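Glucose-inhibited division protein A-related protein, probable oxidoreductase (Thermus thermophilus, PDB 2CUL) probably acts as an FAD-dependent oxidoreductase related to the glucose-inhibited division protein A family, binding flavin-adenine dinucleotide on a Rossmann-type fold. Local coordinates at residues T92-L95 / R100-G103; L129-V134 / G139-A144; P52-E57 / R215-G220. All coordinates share one frame; numbering follows the deposited sequence.

How the contacts relate
The chain starts with the strand 6-9, helix 13-24 and strand 29-33 unit of the Rossmann-type fold and then reaches 52-57, where contact 3 opens. That contact closes only at 215-220, 158 residues later, so its long loop encloses the other two. Within it, contact 1 closes the hairpin of strands 84-97 and 100-106, and contact 2 follows in series; no pair crosses. The first ties the mixed sheet together near its edge, the second sets the hairpin of the antiparallel sheet against the turn at 139-144, whose Arg140 reaches FAD, and the third joins two helices. Contacts 2 and 3 both touch FAD, although the nearest atoms of the two contacts are about 9 Å apart.

Contact 1 (T92-L95 / R100-G103); sequences TGLL and RVVG
Leu95 uses both of its backbone polar groups on the partner strand, and does so with two successive residues. Its N donates to Gly103 O at 2.8 Å, while its O accepts from Val102 N at 2.9 Å. Two residues thus answer one, which is the pattern of a beta bulge in an antiparallel hairpin. Both bonds are nearly straight at hydrogen, 165° and 167°, but the amide of Leu95 approaches Gly103 O from above the carbonyl plane. A CA-H...O contact supplements them, Val101 CA lying 3.4 Å from Leu95 O.

The side chains fill in around this backbone core. Leu95 lies over Gly103, its CB 3.4 Å from Gly103 O and its CD1 4.0 Å from Gly103 CA, an approach that a side chain on the glycine would obstruct. Val102 sends CG2 to Leu95 CB at 3.8 Å, and Leu94 CD1 meets Val101 CG2 obliquely at 4.0 Å. That valine branch is held beside its own backbone N, with CG1 anti to it (chi1 179°).

Other backbone groups have partners beyond the two segments: Thr92 and Gly93 bond to Arg105, further along strand 100-106, Leu94 N to Asp152 OD2, Val102 to Gly114 and Val101 to Glu199. Strand 112-113 lies beside 100-106 in the mixed sheet, while helix 148-155 packs on the hairpin through Leu153 against Leu94.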
loop_
_atom_site.group_PDB
_atom_site.type_symbol
_atom_site.label_atom_id
_atom_site.label_comp_id
_atom_site.label_asym_id
_atom_site.label_seq_id
_atom_site.Cartn_x
_atom_site.Cartn_y
_atom_site.Cartn_z
ATOM N N THR A 92 -6.186 -11.741 -1.420
ATOM C CA THR A 92 -5.687 -13.032 -0.963
ATOM C C THR A 92 -4.780 -13.717 -1.975
ATOM O O THR A 92 -4.174 -14.747 -1.677
ATOM C CB THR A 92 -6.857 -13.984 -0.649
ATOM O OG1 THR A 92 -7.710 -14.084 -1.796
ATOM C CG2 THR A 92 -7.658 -13.477 0.542
ATOM N N GLY A 93 -4.688 -13.154 -3.172
ATOM C CA GLY A 93 -3.846 -13.752 -4.191
ATOM C C GLY A 93 -3.884 -12.978 -5.491
ATOM O O GLY A 93 -4.687 -12.062 -5.656
ATOM N N LEU A 94 -3.012 -13.343 -6.421
ATOM C CA LEU A 94 -2.954 -12.661 -7.704
ATOM C C LEU A 94 -3.812 -13.344 -8.762
ATOM O O LEU A 94 -3.783 -14.570 -8.896
ATOM C CB LEU A 94 -1.505 -12.605 -8.205
ATOM C CG LEU A 94 -0.461 -11.965 -7.284
ATOM C CD1 LEU A 94 0.880 -11.917 -8.004
ATOM C CD2 LEU A 94 -0.901 -10.559 -6.891
ATOM N N LEU A 95 -4.599 -12.558 -9.495
ATOM C CA LEU A 95 -5.406 -13.114 -10.575
ATOM C C LEU A 95 -4.465 -13.149 -11.771
ATOM O O LEU A 95 -3.929 -12.116 -12.171
ATOM C CB LEU A 95 -6.599 -12.213 -10.901
ATOM C CG LEU A 95 -7.783 -12.195 -9.942
ATOM C CD1 LEU A 95 -8.834 -11.226 -10.474
ATOM C CD2 LEU A 95 -8.372 -13.594 -9.818
ATOM N N ARG A 100 0.605 -13.004 -16.796
ATOM C CA ARG A 100 0.149 -11.640 -16.551
ATOM C C ARG A 100 -0.827 -11.478 -15.389
ATOM O O ARG A 100 -1.827 -12.192 -15.290
ATOM C CB ARG A 100 -0.492 -11.067 -17.820
ATOM C CG ARG A 100 -1.081 -9.673 -17.641
ATOM C CD ARG A 100 -1.547 -9.092 -18.968
ATOM N NE ARG A 100 -0.422 -8.688 -19.806
ATOM C CZ ARG A 100 0.316 -7.601 -19.597
ATOM N NH1 ARG A 100 0.044 -6.797 -18.576
ATOM N NH2 ARG A 100 1.329 -7.320 -20.403
ATOM N N VAL A 101 -0.524 -10.526 -14.509
ATOM C CA VAL A 101 -1.391 -10.234 -13.376
ATOM C C VAL A 101 -2.474 -9.297 -13.897
ATOM O O VAL A 101 -2.172 -8.228 -14.436
ATOM C CB VAL A 101 -0.624 -9.530 -12.236
ATOM C CG1 VAL A 101 -1.575 -9.221 -11.079
ATOM C CG2 VAL A 101 0.512 -10.423 -11.750
ATOM N N VAL A 102 -3.730 -9.704 -13.742
ATOM C CA VAL A 102 -4.856 -8.905 -14.212
ATOM C C VAL A 102 -5.732 -8.398 -13.070
ATOM O O VAL A 102 -6.721 -7.700 -13.299
ATOM C CB VAL A 102 -5.740 -9.718 -15.177
ATOM C CG1 VAL A 102 -4.952 -10.070 -16.428
ATOM C CG2 VAL A 102 -6.233 -10.978 -14.486
ATOM N N GLY A 103 -5.372 -8.751 -11.842
ATOM C CA GLY A 103 -6.148 -8.308 -10.698
ATOM C C GLY A 103 -5.807 -9.135 -9.478
ATOM O O GLY A 103 -4.751 -9.766 -9.429
#

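Contact 2 (L129-V134 / G139-A144); sequences LFLGGV and GRLSEA. With FAD (flavin-adenine dinucleotide), chain B.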
loop_
_atom_site.group_PDB
_atom_site.type_symbol
_atom_site.label_atom_id
_atom_site.label_comp_id
_atom_site.label_asym_id
_atom_site.label_seq_id
_atom_site.Cartn_x
_atom_site.Cartn_y
_atom_site.Cartn_z
ATOM N N LEU A 129 3.796 -8.770 15.291
ATOM C CA LEU A 129 3.865 -7.590 16.143
ATOM C C LEU A 129 4.189 -8.006 17.574
ATOM O O LEU A 129 3.437 -8.753 18.199
ATOM C CB LEU A 129 2.532 -6.837 16.082
ATOM C CG LEU A 129 2.482 -5.425 16.672
ATOM C CD1 LEU A 129 1.322 -4.666 16.048
ATOM C CD2 LEU A 129 2.349 -5.489 18.190
ATOM N N PHE A 130 5.319 -7.515 18.075
ATOM C CA PHE A 130 5.785 -7.828 19.421
ATOM C C PHE A 130 5.463 -6.691 20.382
ATOM O O PHE A 130 6.082 -5.628 20.336
ATOM C CB PHE A 130 7.296 -8.074 19.394
ATOM C CG PHE A 130 7.710 -9.148 18.427
ATOM C CD1 PHE A 130 7.648 -10.489 18.787
ATOM C CD2 PHE A 130 8.119 -8.817 17.140
ATOM C CE1 PHE A 130 7.985 -11.490 17.877
ATOM C CE2 PHE A 130 8.458 -9.809 16.221
ATOM C CZ PHE A 130 8.390 -11.149 16.592
ATOM N N LEU A 131 4.491 -6.928 21.254
ATOM C CA LEU A 131 4.069 -5.935 22.233
ATOM C C LEU A 131 4.040 -6.555 23.624
ATOM O O LEU A 131 3.086 -7.239 23.990
ATOM C CB LEU A 131 2.681 -5.402 21.868
ATOM C CG LEU A 131 2.024 -4.402 22.823
ATOM C CD1 LEU A 131 2.971 -3.255 23.126
ATOM C CD2 LEU A 131 0.742 -3.889 22.190
ATOM N N GLY A 132 5.094 -6.310 24.395
ATOM C CA GLY A 132 5.168 -6.863 25.733
ATOM C C GLY A 132 5.387 -8.362 25.690
ATOM O O GLY A 132 6.350 -8.839 25.088
ATOM N N GLY A 133 4.486 -9.108 26.322
ATOM C CA GLY A 133 4.613 -10.554 26.338
ATOM C C GLY A 133 3.697 -11.250 25.350
ATOM O O GLY A 133 3.351 -12.417 25.533
ATOM N N VAL A 134 3.301 -10.541 24.297
ATOM C CA VAL A 134 2.420 -11.120 23.292
ATOM C C VAL A 134 2.940 -10.870 21.877
ATOM O O VAL A 134 3.662 -9.905 21.630
ATOM C CB VAL A 134 0.992 -10.540 23.408
ATOM C CG1 VAL A 134 0.999 -9.064 23.049
ATOM C CG2 VAL A 134 0.041 -11.310 22.508
ATOM N N GLY A 139 0.185 -5.907 11.058
ATOM C CA GLY A 139 1.184 -5.049 10.445
ATOM C C GLY A 139 1.361 -3.726 11.169
ATOM O O GLY A 139 2.324 -3.006 10.932
ATOM N N ARG A 140 0.418 -3.416 12.054
ATOM C CA ARG A 140 0.436 -2.183 12.840
ATOM C C ARG A 140 -0.527 -2.424 14.001
ATOM O O ARG A 140 -1.399 -3.282 13.912
ATOM C CB ARG A 140 -0.019 -0.999 11.971
ATOM C CG ARG A 140 -0.081 0.355 12.675
ATOM C CD ARG A 140 -0.031 1.502 11.654
ATOM N NE ARG A 140 -0.959 1.246 10.558
ATOM C CZ ARG A 140 -0.633 1.265 9.270
ATOM N NH1 ARG A 140 0.610 1.548 8.890
ATOM N NH2 ARG A 140 -1.541 0.940 8.360
ATOM N N LEU A 141 -0.365 -1.683 15.092
ATOM C CA LEU A 141 -1.224 -1.871 16.255
ATOM C C LEU A 141 -2.710 -1.956 15.905
ATOM O O LEU A 141 -3.253 -1.087 15.221
ATOM C CB LEU A 141 -0.989 -0.746 17.270
ATOM C CG LEU A 141 -1.685 -0.917 18.623
ATOM C CD1 LEU A 141 -1.294 -2.251 19.236
ATOM C CD2 LEU A 141 -1.307 0.232 19.547
ATOM N N SER A 142 -3.354 -3.025 16.367
ATOM C CA SER A 142 -4.781 -3.252 16.146
ATOM C C SER A 142 -5.204 -3.468 14.695
ATOM O O SER A 142 -6.396 -3.449 14.387
ATOM C CB SER A 142 -5.589 -2.094 16.736
ATOM O OG SER A 142 -5.369 -1.989 18.132
ATOM N N GLU A 143 -4.234 -3.676 13.811
ATOM C CA GLU A 143 -4.522 -3.900 12.398
ATOM C C GLU A 143 -4.027 -5.276 11.974
ATOM O O GLU A 143 -2.851 -5.460 11.662
ATOM C CB GLU A 143 -3.859 -2.813 11.547
ATOM C CG GLU A 143 -4.452 -1.430 11.779
ATOM C CD GLU A 143 -3.769 -0.355 10.963
ATOM O OE1 GLU A 143 -3.560 -0.577 9.754
ATOM O OE2 GLU A 143 -3.446 0.712 11.530
ATOM N N ALA A 144 -4.941 -6.239 11.968
ATOM C CA ALA A 144 -4.614 -7.613 11.613
ATOM C C ALA A 144 -4.080 -7.784 10.194
ATOM O O ALA A 144 -4.351 -6.973 9.303
ATOM C CB ALA A 144 -5.840 -8.498 11.810
HETATM P PA FAD B . 0.965 1.236 5.054
HETATM O O1A FAD B . 1.112 0.342 6.214
HETATM O O2A FAD B . 0.835 2.701 5.267
HETATM O O5B FAD B . -0.295 0.776 4.190
HETATM C C5B FAD B . -0.451 -0.595 3.821
HETATM C C4B FAD B . -1.937 -0.785 3.543
HETATM O O4B FAD B . -2.077 -2.026 2.852
HETATM C C3B FAD B . -2.816 -0.886 4.806
HETATM O O3B FAD B . -3.937 -0.031 4.742
HETATM C C2B FAD B . -3.174 -2.342 4.853
HETATM O O2B FAD B . -4.339 -2.669 5.574
HETATM C C1B FAD B . -3.223 -2.688 3.368
HETATM N N9A FAD B . -3.094 -4.109 3.056
HETATM C C8A FAD B . -2.043 -4.937 3.376
HETATM N N7A FAD B . -2.231 -6.178 2.944
HETATM C C5A FAD B . -3.461 -6.144 2.316
HETATM C C6A FAD B . -4.214 -7.144 1.656
HETATM N N6A FAD B . -3.815 -8.397 1.522
HETATM N N1A FAD B . -5.438 -6.772 1.123
HETATM C C2A FAD B . -5.878 -5.474 1.247
HETATM N N3A FAD B . -5.201 -4.473 1.868
HETATM C C4A FAD B . -4.003 -4.860 2.385
HETATM N N1 FAD B . 7.612 5.949 9.397
HETATM C C2 FAD B . 7.527 7.221 9.915
HETATM O O2 FAD B . 7.723 8.191 9.223
HETATM N N3 FAD B . 7.205 7.371 11.272
HETATM C C4 FAD B . 6.968 6.324 12.136
HETATM O O4 FAD B . 6.684 6.531 13.335
HETATM C C4X FAD B . 7.058 5.020 11.605
HETATM N N5 FAD B . 6.841 3.914 12.416
HETATM C C5X FAD B . 6.930 2.634 11.902
HETATM C C6 FAD B . 6.707 1.539 12.738
HETATM C C7 FAD B . 6.776 0.213 12.271
HETATM C C7M FAD B . 6.519 -0.923 13.229
HETATM C C8 FAD B . 7.088 -0.003 10.881
HETATM C C8M FAD B . 7.173 -1.389 10.298
HETATM C C9 FAD B . 7.323 1.097 10.020
HETATM C C9A FAD B . 7.251 2.431 10.502
HETATM N N10 FAD B . 7.479 3.579 9.663
HETATM C C10 FAD B . 7.386 4.870 10.215
HETATM C "C1'" FAD B . 7.837 3.443 8.195
HETATM C "C2'" FAD B . 6.769 3.775 7.128
HETATM O "O2'" FAD B . 6.637 5.167 7.021
HETATM C "C3'" FAD B . 5.392 3.159 7.448
HETATM O "O3'" FAD B . 5.475 1.739 7.557
HETATM C "C4'" FAD B . 4.336 3.452 6.363
HETATM O "O4'" FAD B . 3.027 3.132 6.829
HETATM C "C5'" FAD B . 4.680 2.640 5.099
HETATM O "O5'" FAD B . 3.731 2.940 4.062
HETATM P P FAD B . 3.086 1.821 3.142
HETATM O O1P FAD B . 2.229 2.567 2.205
HETATM O O2P FAD B . 4.148 0.952 2.531
HETATM O O3P FAD B . 2.232 0.918 4.108
#
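Leu129 and Arg140 meet where a beta hairpin, strands 128-131 and 134-138 joined by a type II' turn from Leu131 to Val134, comes up against a type II turn from Arg140 to Glu143. The tight part is buried. Leu129 CD1 presses on the peptide that links the turn's first two residues, 3.6 Å from both Arg140 C and Leu141 N. With CG anti to the backbone N (chi1 -168°), the leucine carries that methyl away from its own strand and onto the turn. Leu141 N also bonds to Tyr176 OH, and the tyrosine packs on Leu129, so strand 176-183 closes in on the same spot.

The outer part is looser. Leu131 CD2 and Leu141 CD1 touch at 3.9 Å, a single methyl pair on the solvent side, where Leu141 is exposed.

The CB of Arg140 points away from the hairpin, and the side chain, bent at chi3, reaches FAD with its guanidinium. It grips Glu143 side-on, NE to OE2 at 2.7 Å and NH2 to OE1 at 2.9 Å, which fixes the guanidinium plane, and Phe43 adds a cation-pi contact. Cutting Arg140 back to an alanine is likely to leave Glu143 without its charged mate, Phe43 without its cation and FAD O1A without this donor. Glu143 OE2 lies almost in the guanidinium plane, although NE meets that oxygen from above the carboxylate plane; Arg140 NH1 donates to FAD O1A at 3.0 Å with a bent angle of 144°.

Contact 3 (P52-E57 / R215-G220); sequences PGSLLE and RMSEEG. With FAD (flavin-adenine dinucleotide), chain B.
Ser217 of helix 213-230 meets Ser54 and Leu56, at the start of helix 55-59 and far away along the chain, with both atoms of its short side chain. Its CB rests against the CD2 methyl of Leu56 at 3.9 Å. From there the torsion (chi1 175°) sets OG anti to the backbone N, carrying it alongside Ser54, whose CB is 3.5 Å from that oxygen. The hydroxyl's polar partner is Glu17 OE1 of helix 13-24, so the tip of Ser217 is buried but satisfied.

Across from it, Ser54 is the N-cap of helix 55-59. Its OG accepts from Glu57 N at 3.0 Å and is also bonded to Pro51 O, while Glu57 OE1 turns back to take Gly53 N at 2.7 Å. These bonds cap the start of the helix and probably help to keep Ser54 in place beside Ser217. On another side of helix 213-230, Met216 bends its chain to the cofactor, placing CG 3.4 Å from FAD O5' and SD 3.5 Å from FAD C5'.

Direct touching between the two segments is thus close packing of carbon and hydroxyl groups, and the polar link runs through a third party. Glu17 takes Leu55 N and Leu56 N as well as the Ser217 hydroxyl, so one carboxylate bridges both segments, and the amides of the helix's first turn would probably stabilise its negative charge.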
loop_
_atom_site.group_PDB
_atom_site.type_symbol
_atom_site.label_atom_id
_atom_site.label_comp_id
_atom_site.label_asym_id
_atom_site.label_seq_id
_atom_site.Cartn_x
_atom_site.Cartn_y
_atom_site.Cartn_z
ATOM N N PRO A 52 5.981 18.529 -1.269
ATOM C CA PRO A 52 5.072 19.598 -1.694
ATOM C C PRO A 52 3.843 19.141 -2.485
ATOM O O PRO A 52 3.954 18.387 -3.451
ATOM C CB PRO A 52 5.981 20.509 -2.515
ATOM C CG PRO A 52 7.306 20.352 -1.829
ATOM C CD PRO A 52 7.375 18.856 -1.617
ATOM N N GLY A 53 2.671 19.604 -2.052
ATOM C CA GLY A 53 1.421 19.274 -2.720
ATOM C C GLY A 53 0.923 17.847 -2.584
ATOM O O GLY A 53 -0.073 17.477 -3.203
ATOM N N SER A 54 1.600 17.050 -1.767
ATOM C CA SER A 54 1.221 15.654 -1.575
ATOM C C SER A 54 -0.028 15.469 -0.726
ATOM O O SER A 54 -0.449 16.373 -0.006
ATOM C CB SER A 54 2.368 14.888 -0.914
ATOM O OG SER A 54 2.657 15.423 0.371
ATOM N N LEU A 55 -0.615 14.280 -0.818
ATOM C CA LEU A 55 -1.786 13.943 -0.023
ATOM C C LEU A 55 -1.338 14.002 1.434
ATOM O O LEU A 55 -2.081 14.433 2.310
ATOM C CB LEU A 55 -2.264 12.526 -0.353
ATOM C CG LEU A 55 -3.338 11.943 0.566
ATOM C CD1 LEU A 55 -4.635 12.726 0.416
ATOM C CD2 LEU A 55 -3.560 10.476 0.221
ATOM N N LEU A 56 -0.106 13.562 1.677
ATOM C CA LEU A 56 0.463 13.568 3.020
ATOM C C LEU A 56 0.461 14.986 3.597
ATOM O O LEU A 56 0.039 15.199 4.733
ATOM C CB LEU A 56 1.893 13.008 2.980
ATOM C CG LEU A 56 2.743 13.134 4.248
ATOM C CD1 LEU A 56 2.046 12.462 5.422
ATOM C CD2 LEU A 56 4.114 12.507 3.996
ATOM N N GLU A 57 0.918 15.955 2.807
ATOM C CA GLU A 57 0.955 17.345 3.255
ATOM C C GLU A 57 -0.452 17.887 3.498
ATOM O O GLU A 57 -0.710 18.558 4.497
ATOM C CB GLU A 57 1.668 18.218 2.219
ATOM C CG GLU A 57 1.698 19.702 2.577
ATOM C CD GLU A 57 2.547 20.525 1.624
ATOM O OE1 GLU A 57 2.258 20.531 0.413
ATOM O OE2 GLU A 57 3.506 21.170 2.094
ATOM N N ARG A 215 9.093 9.450 2.458
ATOM C CA ARG A 215 9.680 8.572 1.453
ATOM C C ARG A 215 8.574 7.757 0.789
ATOM O O ARG A 215 8.568 7.570 -0.429
ATOM C CB ARG A 215 10.696 7.637 2.109
ATOM C CG ARG A 215 11.447 6.745 1.138
ATOM C CD ARG A 215 12.549 7.508 0.419
ATOM N NE ARG A 215 13.315 6.635 -0.465
ATOM C CZ ARG A 215 14.483 6.960 -1.007
ATOM N NH1 ARG A 215 15.028 8.143 -0.756
ATOM N NH2 ARG A 215 15.108 6.101 -1.801
ATOM N N MET A 216 7.639 7.267 1.598
ATOM C CA MET A 216 6.518 6.487 1.078
ATOM C C MET A 216 5.729 7.353 0.109
ATOM O O MET A 216 5.349 6.910 -0.976
ATOM C CB MET A 216 5.603 6.039 2.219
ATOM C CG MET A 216 6.255 5.097 3.219
ATOM S SD MET A 216 6.797 3.530 2.480
ATOM C CE MET A 216 8.574 3.825 2.364
ATOM N N SER A 217 5.487 8.596 0.511
ATOM C CA SER A 217 4.748 9.546 -0.312
ATOM C C SER A 217 5.495 9.860 -1.608
ATOM O O SER A 217 4.899 9.862 -2.686
ATOM C CB SER A 217 4.502 10.834 0.479
ATOM O OG SER A 217 3.895 11.823 -0.335
ATOM N N GLU A 218 6.795 10.132 -1.506
ATOM C CA GLU A 218 7.594 10.435 -2.690
ATOM C C GLU A 218 7.594 9.247 -3.643
ATOM O O GLU A 218 7.519 9.416 -4.862
ATOM C CB GLU A 218 9.029 10.785 -2.287
ATOM C CG GLU A 218 9.101 11.980 -1.361
ATOM C CD GLU A 218 10.483 12.198 -0.781
ATOM O OE1 GLU A 218 11.216 11.202 -0.586
ATOM O OE2 GLU A 218 10.828 13.366 -0.503
ATOM N N GLU A 219 7.669 8.041 -3.091
ATOM C CA GLU A 219 7.667 6.850 -3.927
ATOM C C GLU A 219 6.331 6.663 -4.633
ATOM O O GLU A 219 6.294 6.280 -5.800
ATOM C CB GLU A 219 8.021 5.619 -3.094
ATOM C CG GLU A 219 9.511 5.531 -2.805
ATOM C CD GLU A 219 10.315 5.299 -4.073
ATOM O OE1 GLU A 219 10.390 4.139 -4.522
ATOM O OE2 GLU A 219 10.855 6.279 -4.632
ATOM N N GLY A 220 5.237 6.940 -3.928
ATOM C CA GLY A 220 3.922 6.811 -4.531
ATOM C C GLY A 220 3.746 7.789 -5.678
ATOM O O GLY A 220 3.173 7.451 -6.715
HETATM P PA FAD B . 0.965 1.236 5.054
HETATM O O1A FAD B . 1.112 0.342 6.214
HETATM O O2A FAD B . 0.835 2.701 5.267
HETATM O O5B FAD B . -0.295 0.776 4.190
HETATM C C5B FAD B . -0.451 -0.595 3.821
HETATM C C4B FAD B . -1.937 -0.785 3.543
HETATM O O4B FAD B . -2.077 -2.026 2.852
HETATM C C3B FAD B . -2.816 -0.886 4.806
HETATM O O3B FAD B . -3.937 -0.031 4.742
HETATM C C2B FAD B . -3.174 -2.342 4.853
HETATM O O2B FAD B . -4.339 -2.669 5.574
HETATM C C1B FAD B . -3.223 -2.688 3.368
HETATM N N9A FAD B . -3.094 -4.109 3.056
HETATM C C8A FAD B . -2.043 -4.937 3.376
HETATM N N7A FAD B . -2.231 -6.178 2.944
HETATM C C5A FAD B . -3.461 -6.144 2.316
HETATM C C6A FAD B . -4.214 -7.144 1.656
HETATM N N6A FAD B . -3.815 -8.397 1.522
HETATM N N1A FAD B . -5.438 -6.772 1.123
HETATM C C2A FAD B . -5.878 -5.474 1.247
HETATM N N3A FAD B . -5.201 -4.473 1.868
HETATM C C4A FAD B . -4.003 -4.860 2.385
HETATM N N1 FAD B . 7.612 5.949 9.397
HETATM C C2 FAD B . 7.527 7.221 9.915
HETATM O O2 FAD B . 7.723 8.191 9.223
HETATM N N3 FAD B . 7.205 7.371 11.272
HETATM C C4 FAD B . 6.968 6.324 12.136
HETATM O O4 FAD B . 6.684 6.531 13.335
HETATM C C4X FAD B . 7.058 5.020 11.605
HETATM N N5 FAD B . 6.841 3.914 12.416
HETATM C C5X FAD B . 6.930 2.634 11.902
HETATM C C6 FAD B . 6.707 1.539 12.738
HETATM C C7 FAD B . 6.776 0.213 12.271
HETATM C C7M FAD B . 6.519 -0.923 13.229
HETATM C C8 FAD B . 7.088 -0.003 10.881
HETATM C C8M FAD B . 7.173 -1.389 10.298
HETATM C C9 FAD B . 7.323 1.097 10.020
HETATM C C9A FAD B . 7.251 2.431 10.502
HETATM N N10 FAD B . 7.479 3.579 9.663
HETATM C C10 FAD B . 7.386 4.870 10.215
HETATM C "C1'" FAD B . 7.837 3.443 8.195
HETATM C "C2'" FAD B . 6.769 3.775 7.128
HETATM O "O2'" FAD B . 6.637 5.167 7.021
HETATM C "C3'" FAD B . 5.392 3.159 7.448
HETATM O "O3'" FAD B . 5.475 1.739 7.557
HETATM C "C4'" FAD B . 4.336 3.452 6.363
HETATM O "O4'" FAD B . 3.027 3.132 6.829
HETATM C "C5'" FAD B . 4.680 2.640 5.099
HETATM O "O5'" FAD B . 3.731 2.940 4.062
HETATM P P FAD B . 3.086 1.821 3.142
HETATM O O1P FAD B . 2.229 2.567 2.205
HETATM O O2P FAD B . 4.148 0.952 2.531
HETATM O O3P FAD B . 2.232 0.918 4.108
#